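Local coordinates for protein TRAP-T family transporter, DctP (Periplasmic binding) subunit (Sulfitobacter sp. NAS-14.1, PDB 4PF8) that binds beta-D-galacturonate and probably delivers it to the membrane components of a TRAP-type transporter, at residues M92-V102 and L126-I135. Residues are numbered along the deposited sequence; the frame is centred on the assembly and turned at random. Where two conformers were deposited one is given.
Sequences MGQAVPATNVV and LGKALEEKGI
Val96 packs into the face of helix 121-132 with both methyls engaged. CG1, anti to the backbone N (chi1 -171°), lies 3.7 Å from the carbonyl O of Ala129, while CG2 sits against CB and CG of Lys133 and meets CD2 of Leu130. Replacing this valine with a glycine would probably open a gap beside Ala129 and Leu130 and leave the lysine stem without the methyl that packs on its CB and CG. Along Lys133, CB rests 3.8 Å from Val96 CG2, CG touches that methyl and the carbonyl O of Ala95, CD stays beside the same oxygen, and CE passes it at 3.5 Å. Bends at chi2 (-58°) and chi4 (-62°) lay this stem along the loop and carry NZ on past the carbonyl, to 4.5 Å from Ala95 O. The closest apolar approach is Ala98 CB to Ala129 CB, 3.6 Å, where two small side chains allow the CA atoms to come within 6.4 Å. The selenium of selenomethionine Met92 meets Ile135 CD1 tip to tip at 3.7 Å, and at the other end Val102 CG1 contacts Leu126 CD1. No hydrogen bond crosses the interface; polar bonds run within each segment. Val96 O accepts from Thr99 N and from Thr99 OG1, the latter at 2.8 Å, and a Schellman motif with Gly134 at C-prime ends the helix and leads into strand 135-141, an outermost strand of the five-stranded mixed sheet of this family 7 solute-binding protein. The contact joins the loop after helix 89-92 to helix 121-132; helix 70-79 covers Met92 and Ile135, and helix 315-322 covers Val101 and Leu126.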
HETATM    1  N   MSE A  92      -5.425   6.027  -2.052  1.00 11.14           N
HETATM    2  CA  MSE A  92      -6.682   5.913  -2.785  1.00 10.76           C
HETATM    3  C   MSE A  92      -7.858   6.486  -1.986  1.00 13.72           C
HETATM    4  O   MSE A  92      -8.910   6.758  -2.546  1.00 12.67           O
HETATM    5  CB  MSE A  92      -6.934   4.450  -3.113  1.00 14.89           C
HETATM    6  CG  MSE A  92      -8.164   4.188  -3.913  1.00 22.55           C
HETATM    7 SE   MSE A  92      -7.860   4.667  -5.729  0.58 16.60          SE
HETATM    8  CE  MSE A  92      -6.718   3.214  -6.329  1.00 25.25           C
ATOM      9  N   GLY A  93      -7.687   6.685  -0.686  1.00 13.40           N
ATOM     10  CA  GLY A  93      -8.751   7.258   0.127  1.00 17.60           C
ATOM     11  C   GLY A  93      -9.297   8.613  -0.335  1.00 24.43           C
ATOM     12  O   GLY A  93     -10.451   8.949  -0.078  1.00 22.27           O
ATOM     13  N   GLN A  94      -8.492   9.416  -1.022  1.00 24.59           N
ATOM     14  CA  GLN A  94      -8.997  10.702  -1.511  1.00 26.74           C
ATOM     15  C   GLN A  94      -9.959  10.566  -2.706  1.00 26.31           C
ATOM     16  O   GLN A  94     -11.016  11.194  -2.739  1.00 28.30           O
ATOM     17  CB  GLN A  94      -7.833  11.639  -1.854  1.00 32.45           C
ATOM     18  CG  GLN A  94      -8.267  13.063  -2.151  1.00 37.01           C
ATOM     19  CD  GLN A  94      -7.137  14.069  -1.995  1.00 44.92           C
ATOM     20  OE1 GLN A  94      -6.120  13.788  -1.355  1.00 50.85           O
ATOM     21  NE2 GLN A  94      -7.317  15.256  -2.573  1.00 46.82           N
ATOM     22  N   ALA A  95      -9.595   9.738  -3.678  1.00 17.98           N
ATOM     23  CA  ALA A  95     -10.404   9.537  -4.865  1.00 19.67           C
ATOM     24  C   ALA A  95     -11.602   8.658  -4.577  1.00 16.25           C
ATOM     25  O   ALA A  95     -12.662   8.830  -5.177  1.00 17.57           O
ATOM     26  CB  ALA A  95      -9.563   8.887  -5.951  1.00 19.57           C
ATOM     27  N   VAL A  96     -11.409   7.688  -3.687  1.00 12.89           N
ATOM     28  CA  VAL A  96     -12.415   6.671  -3.410  1.00 12.32           C
ATOM     29  C   VAL A  96     -12.619   6.542  -1.900  1.00 12.32           C
ATOM     30  O   VAL A  96     -11.967   5.743  -1.234  1.00 12.31           O
ATOM     31  CB  VAL A  96     -12.001   5.312  -4.002  1.00 11.78           C
ATOM     32  CG1 VAL A  96     -13.176   4.339  -3.898  1.00 13.68           C
ATOM     33  CG2 VAL A  96     -11.535   5.506  -5.445  1.00 16.15           C
ATOM     34  N   PRO A  97     -13.524   7.349  -1.348  1.00 15.25           N
ATOM     35  CA  PRO A  97     -13.640   7.425   0.114  1.00 17.80           C
ATOM     36  C   PRO A  97     -13.847   6.079   0.828  1.00 15.91           C
ATOM     37  O   PRO A  97     -13.338   5.912   1.940  1.00 13.33           O
ATOM     38  CB  PRO A  97     -14.835   8.360   0.308  1.00 19.48           C
ATOM     39  CG  PRO A  97     -14.763   9.276  -0.903  1.00 25.03           C
ATOM     40  CD  PRO A  97     -14.302   8.404  -2.024  1.00 17.90           C
ATOM     41  N   ALA A  98     -14.544   5.129   0.205  1.00 16.91           N
ATOM     42  CA  ALA A  98     -14.768   3.832   0.850  1.00 17.79           C
ATOM     43  C   ALA A  98     -13.460   3.138   1.230  1.00 15.50           C
ATOM     44  O   ALA A  98     -13.391   2.409   2.233  1.00 16.48           O
ATOM     45  CB  ALA A  98     -15.599   2.926  -0.046  1.00 19.37           C
ATOM     46  N   THR A  99     -12.404   3.381   0.467  1.00 11.93           N
ATOM     47  CA  THR A  99     -11.163   2.671   0.705  1.00  9.76           C
ATOM     48  C   THR A  99     -10.437   3.165   1.955  1.00 10.56           C
ATOM     49  O   THR A  99      -9.480   2.549   2.352  1.00 10.65           O
ATOM     50  CB  THR A  99     -10.185   2.718  -0.489  1.00 12.05           C
ATOM     51  OG1 THR A  99      -9.756   4.067  -0.721  1.00 11.96           O
ATOM     52  CG2 THR A  99     -10.843   2.145  -1.724  1.00 13.96           C
ATOM     53  N   ASN A 100     -10.887   4.256   2.570  1.00 10.18           N
ATOM     54  CA  ASN A 100     -10.230   4.688   3.807  1.00 10.04           C
ATOM     55  C   ASN A 100     -10.254   3.624   4.883  1.00 10.84           C
ATOM     56  O   ASN A 100      -9.382   3.585   5.727  1.00  9.67           O
ATOM     57  CB  ASN A 100     -10.837   5.982   4.353  1.00 11.66           C
ATOM     58  CG  ASN A 100     -10.400   7.187   3.581  1.00 14.18           C
ATOM     59  OD1 ASN A 100      -9.212   7.487   3.515  1.00 13.59           O
ATOM     60  ND2 ASN A 100     -11.348   7.878   2.967  1.00 19.46           N
ATOM     61  N   VAL A 101     -11.254   2.749   4.847  0.55 10.84           N
ATOM     62  CA  VAL A 101     -11.413   1.746   5.898  0.55 10.06           C
ATOM     63  C   VAL A 101     -10.202   0.823   6.069  0.55 10.64           C
ATOM     64  O   VAL A 101      -9.949   0.345   7.163  0.55 11.09           O
ATOM     65  CB  VAL A 101     -12.686   0.895   5.684  0.55 11.29           C
ATOM     66  CG1 VAL A 101     -13.920   1.785   5.666  0.55 27.31           C
ATOM     67  CG2 VAL A 101     -12.582   0.065   4.402  0.55 10.47           C
ATOM     68  N   VAL A 102      -9.457   0.553   5.002  1.00  9.55           N
ATOM     69  CA  VAL A 102      -8.290  -0.332   5.106  1.00 10.32           C
ATOM     70  C   VAL A 102      -7.054   0.392   5.616  1.00 15.63           C
ATOM     71  O   VAL A 102      -6.052  -0.241   5.948  1.00 15.09           O
ATOM     72  CB  VAL A 102      -7.933  -1.040   3.771  1.00 12.12           C
ATOM     73  CG1 VAL A 102      -9.126  -1.794   3.262  1.00 12.37           C
ATOM     74  CG2 VAL A 102      -7.399  -0.027   2.737  1.00 12.01           C
ATOM     75  N   LEU A 126     -15.417  -2.955  -1.816  1.00 15.11           N
ATOM     76  CA  LEU A 126     -14.416  -1.976  -2.184  1.00 12.72           C
ATOM     77  C   LEU A 126     -14.240  -1.979  -3.699  1.00 16.27           C
ATOM     78  O   LEU A 126     -14.095  -0.920  -4.316  1.00 14.89           O
ATOM     79  CB  LEU A 126     -13.091  -2.249  -1.460  1.00 12.49           C
ATOM     80  CG  LEU A 126     -13.100  -2.000   0.054  1.00 17.32           C
ATOM     81  CD1 LEU A 126     -11.687  -2.157   0.627  1.00 19.66           C
ATOM     82  CD2 LEU A 126     -13.634  -0.635   0.395  1.00 18.96           C
ATOM     83  N   GLY A 127     -14.289  -3.159  -4.312  1.00 13.81           N
ATOM     84  CA  GLY A 127     -14.217  -3.222  -5.770  1.00 13.05           C
ATOM     85  C   GLY A 127     -15.334  -2.424  -6.430  1.00 16.45           C
ATOM     86  O   GLY A 127     -15.105  -1.743  -7.432  1.00 14.60           O
ATOM     87  N   LYS A 128     -16.551  -2.503  -5.890  1.00 16.60           N
ATOM     88  CA  LYS A 128     -17.682  -1.740  -6.435  1.00 15.96           C
ATOM     89  C   LYS A 128     -17.446  -0.240  -6.265  1.00 15.26           C
ATOM     90  O   LYS A 128     -17.713   0.544  -7.165  1.00 16.12           O
ATOM     91  CB  LYS A 128     -18.993  -2.182  -5.760  1.00 21.10           C
ATOM     92  CG  LYS A 128     -20.243  -1.436  -6.203  1.00 30.66           C
ATOM     93  CD  LYS A 128     -21.514  -2.079  -5.615  1.00 36.35           C
ATOM     94  CE  LYS A 128     -22.792  -1.289  -5.946  1.00 39.88           C
ATOM     95  NZ  LYS A 128     -22.546   0.176  -6.145  1.00 42.24           N
ATOM     96  N   ALA A 129     -16.930   0.165  -5.106  1.00 14.38           N
ATOM     97  CA  ALA A 129     -16.628   1.578  -4.875  1.00 13.88           C
ATOM     98  C   ALA A 129     -15.585   2.092  -5.870  1.00 14.20           C
ATOM     99  O   ALA A 129     -15.694   3.210  -6.372  1.00 13.50           O
ATOM    100  CB  ALA A 129     -16.143   1.790  -3.447  1.00 14.91           C
ATOM    101  N   LEU A 130     -14.567   1.287  -6.136  0.82 12.28           N
ATOM    102  CA  LEU A 130     -13.552   1.665  -7.111  0.82 12.14           C
ATOM    103  C   LEU A 130     -14.156   1.807  -8.504  0.82 12.60           C
ATOM    104  O   LEU A 130     -13.821   2.725  -9.241  0.82 12.54           O
ATOM    105  CB  LEU A 130     -12.422   0.654  -7.123  0.82 11.38           C
ATOM    106  CG  LEU A 130     -11.513   0.675  -5.892  0.82 12.56           C
ATOM    107  CD1 LEU A 130     -10.781  -0.658  -5.736  0.82 18.60           C
ATOM    108  CD2 LEU A 130     -10.530   1.828  -5.986  0.82 17.26           C
ATOM    109  N   GLU A 131     -15.057   0.902  -8.869  1.00 13.55           N
ATOM    110  CA  GLU A 131     -15.655   0.935 -10.197  1.00 14.57           C
ATOM    111  C   GLU A 131     -16.459   2.215 -10.389  1.00 15.05           C
ATOM    112  O   GLU A 131     -16.496   2.781 -11.484  1.00 15.49           O
ATOM    113  CB  GLU A 131     -16.553  -0.290 -10.409  1.00 17.30           C
ATOM    114  CG  GLU A 131     -17.089  -0.413 -11.825  1.00 23.43           C
ATOM    115  CD  GLU A 131     -18.041  -1.598 -12.006  1.00 30.33           C
ATOM    116  OE1 GLU A 131     -18.392  -2.250 -10.999  1.00 43.37           O
ATOM    117  OE2 GLU A 131     -18.439  -1.879 -13.150  1.00 38.01           O
ATOM    118  N   GLU A 132     -17.114   2.674  -9.324  1.00 15.12           N
ATOM    119  CA  GLU A 132     -17.881   3.922  -9.348  1.00 15.69           C
ATOM    120  C   GLU A 132     -17.022   5.142  -9.621  1.00 17.52           C
ATOM    121  O   GLU A 132     -17.517   6.194 -10.058  1.00 18.27           O
ATOM    122  CB  GLU A 132     -18.613   4.108  -8.027  1.00 17.56           C
ATOM    123  CG  GLU A 132     -19.763   3.149  -7.895  1.00 22.52           C
ATOM    124  CD  GLU A 132     -20.482   3.283  -6.578  1.00 35.00           C
ATOM    125  OE1 GLU A 132     -19.949   3.982  -5.678  1.00 40.47           O
ATOM    126  OE2 GLU A 132     -21.570   2.675  -6.447  1.00 40.80           O
ATOM    127  N   LYS A 133     -15.734   5.013  -9.337  1.00 13.85           N
ATOM    128  CA  LYS A 133     -14.799   6.100  -9.549  1.00 14.92           C
ATOM    129  C   LYS A 133     -13.900   5.864 -10.770  1.00 14.42           C
ATOM    130  O   LYS A 133     -12.870   6.516 -10.926  1.00 16.06           O
ATOM    131  CB  LYS A 133     -13.946   6.281  -8.295  1.00 12.80           C
ATOM    132  CG  LYS A 133     -14.734   6.741  -7.072  1.00 14.94           C
ATOM    133  CD  LYS A 133     -15.445   8.040  -7.327  1.00 17.16           C
ATOM    134  CE  LYS A 133     -16.024   8.660  -6.059  1.00 23.37           C
ATOM    135  NZ  LYS A 133     -17.033   7.802  -5.418  1.00 34.14           N
ATOM    136  N   GLY A 134     -14.272   4.915 -11.624  1.00 12.10           N
ATOM    137  CA  GLY A 134     -13.519   4.697 -12.856  1.00 13.71           C
ATOM    138  C   GLY A 134     -12.359   3.720 -12.808  1.00 11.81           C
ATOM    139  O   GLY A 134     -11.464   3.767 -13.658  1.00 12.03           O
ATOM    140  N   ILE A 135     -12.354   2.823 -11.829  1.00 11.07           N
ATOM    141  CA  ILE A 135     -11.217   1.944 -11.605  1.00  9.71           C
ATOM    142  C   ILE A 135     -11.720   0.506 -11.505  1.00 10.37           C
ATOM    143  O   ILE A 135     -12.635   0.222 -10.728  1.00 11.81           O
ATOM    144  CB  ILE A 135     -10.513   2.310 -10.283  1.00  8.95           C
ATOM    145  CG1 ILE A 135      -9.988   3.737 -10.356  1.00  8.91           C
ATOM    146  CG2 ILE A 135      -9.383   1.338  -9.990  1.00 10.04           C
ATOM    147  CD1 ILE A 135      -9.499   4.261  -8.998  1.00 12.94           C
TER